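3'-5' exonuclease crn-4 (Caenorhabditis elegans, PDB 5DK5) degrades DNA and RNA from the 3' end as a homodimeric DEDDh-family exonuclease, with single-stranded RNA its preferred substrate, and takes part in apoptotic DNA degradation. Local coordinates at residues W127-Y132 and F246-L252; Q131-L136 and F301-Y307; Y231-R236 and D297-F301. All coordinates share one frame; numbering follows the deposited sequence.

Interaction 1: residues W127-Y132 and F246-L252; sequences WRIAQY and FERVLPL. With IPA (isopropyl alcohol), chain M.
Trp127, its CG anti to the backbone N (chi1 157°), swings its indole out to meet Phe246, Glu247 and Leu250, while the chain of Gln131, extended beyond CG, carries a primary amide to the backbone of Leu252. Both ends of that amide are used. Gln131 OE1 accepts from Leu252 N at 2.6 Å, the donor tilted 21° from the carbonyl plane, and Gln131 NE2 donates to Leu252 O at 3.2 Å. NE2 also donates to Trp127 O one turn back in its own helix, and the three bonds together fix which way round the amide lies. A leucine here would probably leave Leu252 N and Trp127 O without their amide partner and Leu252 O with one bond fewer. The contact joins helix 124-136 of the RNase H-like exonuclease domain to the C-terminal end of helix 239-249, where Leu250 leaves helical geometry and the chain runs on toward strand 253-256, with the zinc ligand Cys220 close to the Leu252 side chain. Leu250 CD1 sits over one face of the indole, 3.5 Å from Trp127 O, and Glu247 CG approaches Trp127 CZ2 at 3.5 Å. A water accepts from Trp127 NE1 and donates to the carbonyls of Glu247 and Leu252. Farther along, Arg128 CD packs at 3.5 Å from Phe246 CD2, its NE held by Gln124. An isopropanol, probably from the crystallisation liquor, receives a hydrogen bond from Arg128 NH1 at 3.2 Å through O2 and rests its C1 over the centre of the Tyr132 ring.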
loop_
_atom_site.group_PDB
_atom_site.type_symbol
_atom_site.label_atom_id
_atom_site.label_comp_id
_atom_site.label_asym_id
_atom_site.label_seq_id
_atom_site.Cartn_x
_atom_site.Cartn_y
_atom_site.Cartn_z
ATOM N N TRP B 127 7.394 -0.888 21.629
ATOM C CA TRP B 127 8.337 0.202 21.395
ATOM C C TRP B 127 8.163 0.824 20.008
ATOM O O TRP B 127 8.219 2.045 19.868
ATOM C CB TRP B 127 9.782 -0.269 21.561
ATOM C CG TRP B 127 10.750 0.603 20.829
ATOM C CD1 TRP B 127 11.155 1.858 21.181
ATOM C CD2 TRP B 127 11.426 0.289 19.606
ATOM N NE1 TRP B 127 12.045 2.343 20.253
ATOM C CE2 TRP B 127 12.228 1.399 19.278
ATOM C CE3 TRP B 127 11.432 -0.823 18.760
ATOM C CZ2 TRP B 127 13.028 1.429 18.138
ATOM C CZ3 TRP B 127 12.226 -0.791 17.630
ATOM C CH2 TRP B 127 13.014 0.327 17.329
ATOM N N ARG B 128 7.954 -0.006 18.988
ATOM C CA ARG B 128 7.822 0.491 17.615
ATOM C C ARG B 128 6.367 0.588 17.172
ATOM O O ARG B 128 5.850 1.683 16.950
ATOM C CB ARG B 128 8.596 -0.400 16.637
ATOM C CG ARG B 128 8.482 0.047 15.176
ATOM C CD ARG B 128 9.433 -0.724 14.263
ATOM N NE ARG B 128 9.095 -2.142 14.193
ATOM C CZ ARG B 128 8.142 -2.655 13.420
ATOM N NH1 ARG B 128 7.411 -1.870 12.640
ATOM N NH2 ARG B 128 7.914 -3.960 13.434
ATOM N N ILE B 129 5.715 -0.564 17.042
ATOM C CA ILE B 129 4.379 -0.634 16.457
ATOM C C ILE B 129 3.366 0.195 17.239
ATOM O O ILE B 129 2.660 1.022 16.661
ATOM C CB ILE B 129 3.891 -2.095 16.367
ATOM C CG1 ILE B 129 4.775 -2.867 15.384
ATOM C CG2 ILE B 129 2.414 -2.158 15.948
ATOM C CD1 ILE B 129 4.471 -4.353 15.280
ATOM N N ALA B 130 3.285 -0.027 18.546
ATOM C CA ALA B 130 2.340 0.719 19.363
ATOM C C ALA B 130 2.664 2.205 19.300
ATOM O O ALA B 130 1.804 3.016 18.971
ATOM C CB ALA B 130 2.355 0.227 20.799
ATOM N N GLN B 131 3.915 2.555 19.581
ATOM C CA GLN B 131 4.327 3.957 19.628
ATOM C C GLN B 131 3.994 4.705 18.332
ATOM O O GLN B 131 3.488 5.829 18.366
ATOM C CB GLN B 131 5.828 4.059 19.913
ATOM C CG GLN B 131 6.189 5.187 20.859
ATOM C CD GLN B 131 7.683 5.425 20.960
ATOM O OE1 GLN B 131 8.126 6.559 21.141
ATOM N NE2 GLN B 131 8.468 4.358 20.855
ATOM N N TYR B 132 4.271 4.079 17.193
ATOM C CA TYR B 132 4.047 4.716 15.899
ATOM C C TYR B 132 2.558 4.860 15.602
ATOM O O TYR B 132 2.113 5.898 15.109
ATOM C CB TYR B 132 4.724 3.922 14.783
ATOM C CG TYR B 132 4.683 4.618 13.442
ATOM C CD1 TYR B 132 5.561 5.651 13.150
ATOM C CD2 TYR B 132 3.764 4.246 12.472
ATOM C CE1 TYR B 132 5.528 6.292 11.930
ATOM C CE2 TYR B 132 3.725 4.881 11.245
ATOM C CZ TYR B 132 4.609 5.903 10.981
ATOM O OH TYR B 132 4.571 6.540 9.761
ATOM N N PHE B 246 14.515 4.079 13.368
ATOM C CA PHE B 246 13.326 4.066 14.216
ATOM C C PHE B 246 13.628 4.595 15.618
ATOM O O PHE B 246 12.818 5.308 16.209
ATOM C CB PHE B 246 12.758 2.646 14.324
ATOM C CG PHE B 246 12.378 2.029 13.004
ATOM C CD1 PHE B 246 12.068 2.817 11.909
ATOM C CD2 PHE B 246 12.328 0.650 12.864
ATOM C CE1 PHE B 246 11.717 2.244 10.701
ATOM C CE2 PHE B 246 11.977 0.072 11.659
ATOM C CZ PHE B 246 11.672 0.872 10.576
ATOM N N GLU B 247 14.799 4.240 16.137
ATOM C CA GLU B 247 15.181 4.601 17.500
ATOM C C GLU B 247 15.289 6.110 17.686
ATOM O O GLU B 247 14.958 6.637 18.749
ATOM C CB GLU B 247 16.513 3.942 17.872
ATOM C CG GLU B 247 16.408 2.458 18.204
ATOM C CD GLU B 247 17.761 1.774 18.301
ATOM O OE1 GLU B 247 18.791 2.438 18.056
ATOM O OE2 GLU B 247 17.794 0.569 18.627
ATOM N N ARG B 248 15.753 6.801 16.651
ATOM C CA ARG B 248 15.945 8.244 16.721
ATOM C C ARG B 248 14.648 8.988 16.418
ATOM O O ARG B 248 14.364 10.024 17.018
ATOM C CB ARG B 248 17.043 8.684 15.750
ATOM C CG ARG B 248 18.351 7.907 15.883
ATOM C CD ARG B 248 18.831 7.814 17.327
ATOM N NE ARG B 248 20.172 7.235 17.426
ATOM C CZ ARG B 248 21.309 7.930 17.417
ATOM N NH1 ARG B 248 21.297 9.253 17.312
ATOM N NH2 ARG B 248 22.469 7.295 17.513
ATOM N N VAL B 249 13.862 8.453 15.490
ATOM C CA VAL B 249 12.610 9.084 15.090
ATOM C C VAL B 249 11.573 9.021 16.207
ATOM O O VAL B 249 10.982 10.036 16.572
ATOM C CB VAL B 249 12.029 8.423 13.824
ATOM C CG1 VAL B 249 10.636 8.975 13.506
ATOM C CG2 VAL B 249 12.967 8.633 12.649
ATOM N N LEU B 250 11.354 7.825 16.743
ATOM C CA LEU B 250 10.359 7.640 17.793
ATOM C C LEU B 250 10.806 8.349 19.072
ATOM O O LEU B 250 11.973 8.252 19.457
ATOM C CB LEU B 250 10.127 6.154 18.058
ATOM C CG LEU B 250 9.565 5.361 16.876
ATOM C CD1 LEU B 250 9.606 3.872 17.163
ATOM C CD2 LEU B 250 8.142 5.800 16.554
ATOM N N PRO B 251 9.884 9.072 19.735
ATOM C CA PRO B 251 10.260 9.850 20.925
ATOM C C PRO B 251 10.717 9.007 22.117
ATOM O O PRO B 251 11.674 9.392 22.787
ATOM C CB PRO B 251 8.973 10.612 21.270
ATOM C CG PRO B 251 7.881 9.854 20.612
ATOM C CD PRO B 251 8.474 9.285 19.369
ATOM N N LEU B 252 10.044 7.891 22.381
ATOM C CA LEU B 252 10.381 7.059 23.534
ATOM C C LEU B 252 11.365 5.954 23.162
ATOM O O LEU B 252 11.252 5.327 22.109
ATOM C CB LEU B 252 9.120 6.449 24.155
ATOM C CG LEU B 252 8.051 7.442 24.622
ATOM C CD1 LEU B 252 6.887 6.705 25.266
ATOM C CD2 LEU B 252 8.624 8.475 25.582
HETATM C C1 IPA M . 6.852 2.855 11.248
HETATM C C2 IPA M . 8.275 2.454 11.567
HETATM C C3 IPA M . 8.686 3.074 12.885
HETATM O O2 IPA M . 8.348 1.050 11.658
HETATM O O HOH W 1 13.246 5.004 20.303
#

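Interaction 2: residues Q131-L136 and F301-Y307; sequences QYQMKL and FAKIAGY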
loop_
_atom_site.group_PDB
_atom_site.type_symbol
_atom_site.label_atom_id
_atom_site.label_comp_id
_atom_site.label_asym_id
_atom_site.label_seq_id
_atom_site.Cartn_x
_atom_site.Cartn_y
_atom_site.Cartn_z
ATOM N N GLN B 131 3.915 2.555 19.581
ATOM C CA GLN B 131 4.327 3.957 19.628
ATOM C C GLN B 131 3.994 4.705 18.332
ATOM O O GLN B 131 3.488 5.829 18.366
ATOM C CB GLN B 131 5.828 4.059 19.913
ATOM C CG GLN B 131 6.189 5.187 20.859
ATOM C CD GLN B 131 7.683 5.425 20.960
ATOM O OE1 GLN B 131 8.126 6.559 21.141
ATOM N NE2 GLN B 131 8.468 4.358 20.855
ATOM N N TYR B 132 4.271 4.079 17.193
ATOM C CA TYR B 132 4.047 4.716 15.899
ATOM C C TYR B 132 2.558 4.860 15.602
ATOM O O TYR B 132 2.113 5.898 15.109
ATOM C CB TYR B 132 4.724 3.922 14.783
ATOM C CG TYR B 132 4.683 4.618 13.442
ATOM C CD1 TYR B 132 5.561 5.651 13.150
ATOM C CD2 TYR B 132 3.764 4.246 12.472
ATOM C CE1 TYR B 132 5.528 6.292 11.930
ATOM C CE2 TYR B 132 3.725 4.881 11.245
ATOM C CZ TYR B 132 4.609 5.903 10.981
ATOM O OH TYR B 132 4.571 6.540 9.761
ATOM N N GLN B 133 1.792 3.815 15.900
ATOM C CA GLN B 133 0.351 3.840 15.688
ATOM C C GLN B 133 -0.309 4.896 16.574
ATOM O O GLN B 133 -1.262 5.557 16.156
ATOM C CB GLN B 133 -0.256 2.462 15.963
ATOM C CG GLN B 133 -1.760 2.374 15.739
ATOM C CD GLN B 133 -2.154 2.643 14.301
ATOM O OE1 GLN B 133 -1.884 1.836 13.409
ATOM N NE2 GLN B 133 -2.794 3.782 14.065
ATOM N N MET B 134 0.203 5.054 17.792
ATOM C CA MET B 134 -0.320 6.057 18.718
ATOM C C MET B 134 -0.126 7.457 18.148
ATOM O O MET B 134 -0.968 8.334 18.336
ATOM C CB MET B 134 0.365 5.956 20.085
ATOM C CG MET B 134 0.002 4.721 20.906
ATOM S SD MET B 134 -1.744 4.518 21.269
ATOM C CE MET B 134 -1.678 2.970 22.161
ATOM N N LYS B 135 0.988 7.661 17.452
ATOM C CA LYS B 135 1.271 8.944 16.820
ATOM C C LYS B 135 0.292 9.200 15.683
ATOM O O LYS B 135 -0.249 10.298 15.561
ATOM C CB LYS B 135 2.709 8.986 16.296
ATOM C CG LYS B 135 3.099 10.297 15.616
ATOM C CD LYS B 135 3.143 11.445 16.611
ATOM C CE LYS B 135 3.622 12.732 15.965
ATOM N NZ LYS B 135 2.683 13.211 14.918
ATOM N N LEU B 136 0.076 8.186 14.848
ATOM C CA LEU B 136 -0.864 8.301 13.737
ATOM C C LEU B 136 -2.263 8.642 14.239
ATOM O O LEU B 136 -2.960 9.470 13.653
ATOM C CB LEU B 136 -0.914 7.002 12.928
ATOM C CG LEU B 136 0.361 6.548 12.218
ATOM C CD1 LEU B 136 0.079 5.291 11.411
ATOM C CD2 LEU B 136 0.917 7.645 11.326
ATOM N N PHE B 301 8.209 7.471 6.449
ATOM C CA PHE B 301 7.361 7.100 7.578
ATOM C C PHE B 301 7.374 8.178 8.658
ATOM O O PHE B 301 6.414 8.323 9.411
ATOM C CB PHE B 301 7.793 5.749 8.165
ATOM C CG PHE B 301 8.962 5.829 9.114
ATOM C CD1 PHE B 301 8.768 6.127 10.455
ATOM C CD2 PHE B 301 10.249 5.575 8.672
ATOM C CE1 PHE B 301 9.837 6.193 11.328
ATOM C CE2 PHE B 301 11.321 5.636 9.543
ATOM C CZ PHE B 301 11.114 5.945 10.872
ATOM N N ALA B 302 8.468 8.928 8.736
ATOM C CA ALA B 302 8.555 10.040 9.671
ATOM C C ALA B 302 7.729 11.212 9.154
ATOM O O ALA B 302 7.000 11.860 9.908
ATOM C CB ALA B 302 10.000 10.455 9.876
ATOM N N LYS B 303 7.838 11.464 7.853
ATOM C CA LYS B 303 7.161 12.587 7.219
ATOM C C LYS B 303 5.644 12.450 7.289
ATOM O O LYS B 303 4.940 13.406 7.606
ATOM C CB LYS B 303 7.598 12.709 5.758
ATOM C CG LYS B 303 7.386 14.086 5.150
ATOM C CD LYS B 303 8.392 15.084 5.697
ATOM C CE LYS B 303 8.346 16.399 4.941
ATOM N NZ LYS B 303 9.389 17.346 5.423
ATOM N N ILE B 304 5.144 11.256 6.989
ATOM C CA ILE B 304 3.706 11.037 6.908
ATOM C C ILE B 304 3.058 10.963 8.292
ATOM O O ILE B 304 1.867 11.238 8.438
ATOM C CB ILE B 304 3.381 9.747 6.112
ATOM C CG1 ILE B 304 1.932 9.781 5.615
ATOM C CG2 ILE B 304 3.657 8.495 6.945
ATOM C CD1 ILE B 304 1.604 8.694 4.610
ATOM N N ALA B 305 3.838 10.592 9.303
ATOM C CA ALA B 305 3.342 10.550 10.676
ATOM C C ALA B 305 3.396 11.931 11.324
ATOM O O ALA B 305 2.802 12.154 12.379
ATOM C CB ALA B 305 4.138 9.550 11.502
ATOM N N GLY B 306 4.123 12.852 10.698
ATOM C CA GLY B 306 4.184 14.228 11.159
ATOM C C GLY B 306 5.269 14.494 12.187
ATOM O O GLY B 306 5.122 15.378 13.031
ATOM N N TYR B 307 6.360 13.737 12.123
ATOM C CA TYR B 307 7.499 13.983 13.002
ATOM C C TYR B 307 8.318 15.159 12.483
ATOM O O TYR B 307 9.049 15.797 13.238
ATOM C CB TYR B 307 8.374 12.735 13.127
ATOM C CG TYR B 307 7.770 11.665 14.009
ATOM C CD1 TYR B 307 7.713 11.827 15.387
ATOM C CD2 TYR B 307 7.258 10.495 13.467
ATOM C CE1 TYR B 307 7.160 10.854 16.201
ATOM C CE2 TYR B 307 6.705 9.515 14.273
ATOM C CZ TYR B 307 6.659 9.700 15.636
ATOM O OH TYR B 307 6.106 8.726 16.437
HETATM O O HOH W 2 -0.114 12.271 13.017
#
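Tyr132 reaches across to helix 300-305, where its hydroxyl donates a hydrogen bond to Phe301 O, OH to O 2.6 Å, in the carbonyl plane and on a lone pair. The same oxygen lies near the plane of the phenol ring, at its edge. Beside this bond Tyr132 CE1 meets the edge of the Phe301 ring, 3.6 Å from CD1, the two ring planes 61° apart, and Ala305 CB comes equally near to CE1. One turn on, Lys135 has a chain bent at chi2 (67°) and again at chi4, which carries it along the Tyr307 ring, with CE over one face, and lets Lys135 NZ donate a hydrogen bond to Ala305 O at 2.8 Å. The cation itself is too distant from the ring for more than a weak cation-pi attraction. A water links Lys135 O to Ala305 O. Leu136 closes the row, its CD2 3.7 Å from Ala305 CB. The axes of helix segments 131-136 and 301-305 approach to 10.7 Å, their directions 35° apart. Helix 300-305 ends in a Schellman motif with Gly306, at positive phi, as its C-prime residue. Since the ammonium group approaches the C-terminal end of this helix, its charge probably interacts favourably with the partial negative charge of the carbonyls there.

Interaction 3: residues Y231-R236 and D297-F301; sequences YNKEWR and DPIHF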
loop_
_atom_site.group_PDB
_atom_site.type_symbol
_atom_site.label_atom_id
_atom_site.label_comp_id
_atom_site.label_asym_id
_atom_site.label_seq_id
_atom_site.Cartn_x
_atom_site.Cartn_y
_atom_site.Cartn_z
ATOM N N TYR B 231 24.525 7.792 9.308
ATOM C CA TYR B 231 23.499 7.424 8.340
ATOM C C TYR B 231 23.973 6.387 7.324
ATOM O O TYR B 231 24.985 6.578 6.649
ATOM C CB TYR B 231 23.015 8.678 7.607
ATOM C CG TYR B 231 21.806 8.458 6.726
ATOM C CD1 TYR B 231 20.556 8.213 7.278
ATOM C CD2 TYR B 231 21.911 8.509 5.342
ATOM C CE1 TYR B 231 19.446 8.013 6.478
ATOM C CE2 TYR B 231 20.807 8.313 4.532
ATOM C CZ TYR B 231 19.576 8.066 5.106
ATOM O OH TYR B 231 18.469 7.871 4.311
ATOM N N ASN B 232 23.228 5.290 7.232
ATOM C CA ASN B 232 23.436 4.280 6.199
ATOM C C ASN B 232 22.408 4.458 5.086
ATOM O O ASN B 232 21.209 4.314 5.316
ATOM C CB ASN B 232 23.339 2.875 6.795
ATOM C CG ASN B 232 23.547 1.787 5.761
ATOM O OD1 ASN B 232 24.073 2.034 4.677
ATOM N ND2 ASN B 232 23.134 0.572 6.095
ATOM N N LYS B 233 22.880 4.766 3.883
ATOM C CA LYS B 233 21.995 5.123 2.776
ATOM C C LYS B 233 21.075 3.984 2.340
ATOM O O LYS B 233 20.007 4.229 1.778
ATOM C CB LYS B 233 22.822 5.596 1.575
ATOM C CG LYS B 233 22.867 7.110 1.396
ATOM C CD LYS B 233 24.291 7.640 1.434
ATOM C CE LYS B 233 24.347 9.100 1.006
ATOM N NZ LYS B 233 23.434 9.964 1.807
ATOM N N GLU B 234 21.484 2.747 2.601
ATOM C CA GLU B 234 20.719 1.578 2.175
ATOM C C GLU B 234 19.894 1.000 3.323
ATOM O O GLU B 234 19.568 -0.187 3.323
ATOM C CB GLU B 234 21.659 0.502 1.619
ATOM C CG GLU B 234 22.542 0.979 0.474
ATOM C CD GLU B 234 21.749 1.374 -0.757
ATOM O OE1 GLU B 234 20.622 0.862 -0.932
ATOM O OE2 GLU B 234 22.252 2.196 -1.551
ATOM N N TRP B 235 19.549 1.840 4.293
ATOM C CA TRP B 235 18.881 1.365 5.502
ATOM C C TRP B 235 17.483 0.819 5.231
ATOM O O TRP B 235 16.963 0.021 6.008
ATOM C CB TRP B 235 18.795 2.481 6.550
ATOM C CG TRP B 235 17.863 3.615 6.202
ATOM C CD1 TRP B 235 18.196 4.794 5.603
ATOM C CD2 TRP B 235 16.452 3.677 6.451
ATOM N NE1 TRP B 235 17.082 5.584 5.461
ATOM C CE2 TRP B 235 15.999 4.923 5.973
ATOM C CE3 TRP B 235 15.529 2.802 7.030
ATOM C CZ2 TRP B 235 14.663 5.312 6.054
ATOM C CZ3 TRP B 235 14.202 3.192 7.110
ATOM C CH2 TRP B 235 13.784 4.436 6.625
ATOM N N ARG B 236 16.877 1.248 4.131
ATOM C CA ARG B 236 15.504 0.863 3.824
ATOM C C ARG B 236 15.368 -0.608 3.441
ATOM O O ARG B 236 14.265 -1.156 3.465
ATOM C CB ARG B 236 14.958 1.748 2.707
ATOM C CG ARG B 236 14.779 3.186 3.135
ATOM C CD ARG B 236 14.129 4.022 2.051
ATOM N NE ARG B 236 13.955 5.405 2.479
ATOM C CZ ARG B 236 14.927 6.313 2.498
ATOM N NH1 ARG B 236 16.158 5.993 2.114
ATOM N NH2 ARG B 236 14.670 7.548 2.906
ATOM N N ASP B 297 16.456 12.851 0.108
ATOM C CA ASP B 297 16.296 11.514 0.669
ATOM C C ASP B 297 15.475 11.580 1.959
ATOM O O ASP B 297 16.001 11.354 3.048
ATOM C CB ASP B 297 17.662 10.875 0.934
ATOM C CG ASP B 297 17.560 9.409 1.317
ATOM O OD1 ASP B 297 16.609 8.735 0.869
ATOM O OD2 ASP B 297 18.436 8.929 2.065
ATOM N N PRO B 298 14.175 11.897 1.839
ATOM C CA PRO B 298 13.325 12.060 3.023
ATOM C C PRO B 298 12.938 10.732 3.669
ATOM O O PRO B 298 12.824 9.720 2.977
ATOM C CB PRO B 298 12.074 12.765 2.472
ATOM C CG PRO B 298 12.382 13.106 1.040
ATOM C CD PRO B 298 13.422 12.143 0.599
ATOM N N ILE B 299 12.739 10.749 4.983
ATOM C CA ILE B 299 12.228 9.587 5.704
ATOM C C ILE B 299 10.707 9.573 5.594
ATOM O O ILE B 299 10.023 10.330 6.284
ATOM C CB ILE B 299 12.636 9.603 7.190
ATOM C CG1 ILE B 299 14.134 9.888 7.345
ATOM C CG2 ILE B 299 12.268 8.286 7.856
ATOM C CD1 ILE B 299 15.040 8.827 6.753
ATOM N N HIS B 300 10.183 8.713 4.730
ATOM C CA HIS B 300 8.755 8.712 4.420
ATOM C C HIS B 300 7.880 8.484 5.653
ATOM O O HIS B 300 6.922 9.224 5.880
ATOM C CB HIS B 300 8.440 7.649 3.362
ATOM C CG HIS B 300 6.978 7.396 3.177
ATOM N ND1 HIS B 300 6.105 8.358 2.713
ATOM C CD2 HIS B 300 6.230 6.287 3.395
ATOM C CE1 HIS B 300 4.887 7.852 2.652
ATOM N NE2 HIS B 300 4.935 6.598 3.060
ATOM N N PHE B 301 8.209 7.471 6.449
ATOM C CA PHE B 301 7.361 7.100 7.578
ATOM C C PHE B 301 7.374 8.178 8.658
ATOM O O PHE B 301 6.414 8.323 9.411
ATOM C CB PHE B 301 7.793 5.749 8.165
ATOM C CG PHE B 301 8.962 5.829 9.114
ATOM C CD1 PHE B 301 8.768 6.127 10.455
ATOM C CD2 PHE B 301 10.249 5.575 8.672
ATOM C CE1 PHE B 301 9.837 6.193 11.328
ATOM C CE2 PHE B 301 11.321 5.636 9.543
ATOM C CZ PHE B 301 11.114 5.945 10.872
HETATM O O HOH W 3 19.221 6.726 0.999
#
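A polar cluster, partly buried and backed by an apolar patch, joins the loop between strand 216-219 and helix 239-249 to the residues that lead into helix 300-305. At its centre Asp297 divides its carboxylate between two side chains, with a water also on OD2. Tyr231 OH donates to Asp297 OD2 in a very short bond of 2.5 Å, with the carboxylate turned 69° from the ring, while Arg236 NH1 forms a salt bridge to Asp297 OD1 at 3.0 Å. Arg236 NH2 adds a weak bond to Pro298 O, and NE is paired with Asp36. Arg236 CG stands over the centre of the Trp235 ring, and Trp235 CZ2 lies over one face of the guanidinium, toward its rim. Trp235 NE1 donates to Tyr231 OH at 2.9 Å, in the plane of the indole, so the phenol oxygen both receives and gives. The water also donates to Lys233 O. Beneath the charges, Ile299 CD1 packs 3.6 Å from Trp235 CZ2, and Trp235 CH2 reaches the edge of the Phe301 ring, 4.0 Å from CE2. The tryptophan closes a type I beta turn that begins at Asn232, and Ile299 is the N-cap of helix 300-305, whose first residue, His300, hydrogen-bonds to Thr73 and Asp90 of the second subunit, in keeping with a homodimer formed through the C-terminus.

Overall arrangement
Interactions 1 and 2 lie about 9 Å apart, centre to centre, and use successive turns of helix 124-136, sharing Gln131 and Tyr132. Interaction 3 is about 16 Å from interaction 1 and 15 Å from interaction 2, farther from the centre of the chain, and shares Phe301 with interaction 2. That residue also touches Phe246 and Val249, so helix 239-249 and helix 300-305 pack on each other as well as on helix 124-136. Along the chain interaction 3 is nested within the loop closed by interaction 2, and its segments alternate with those of interaction 1. Interactions 1 and 2 join the C-terminal part, which carries zinc and dimer contacts, to the nuclease domain; interaction 3 ties that part together internally.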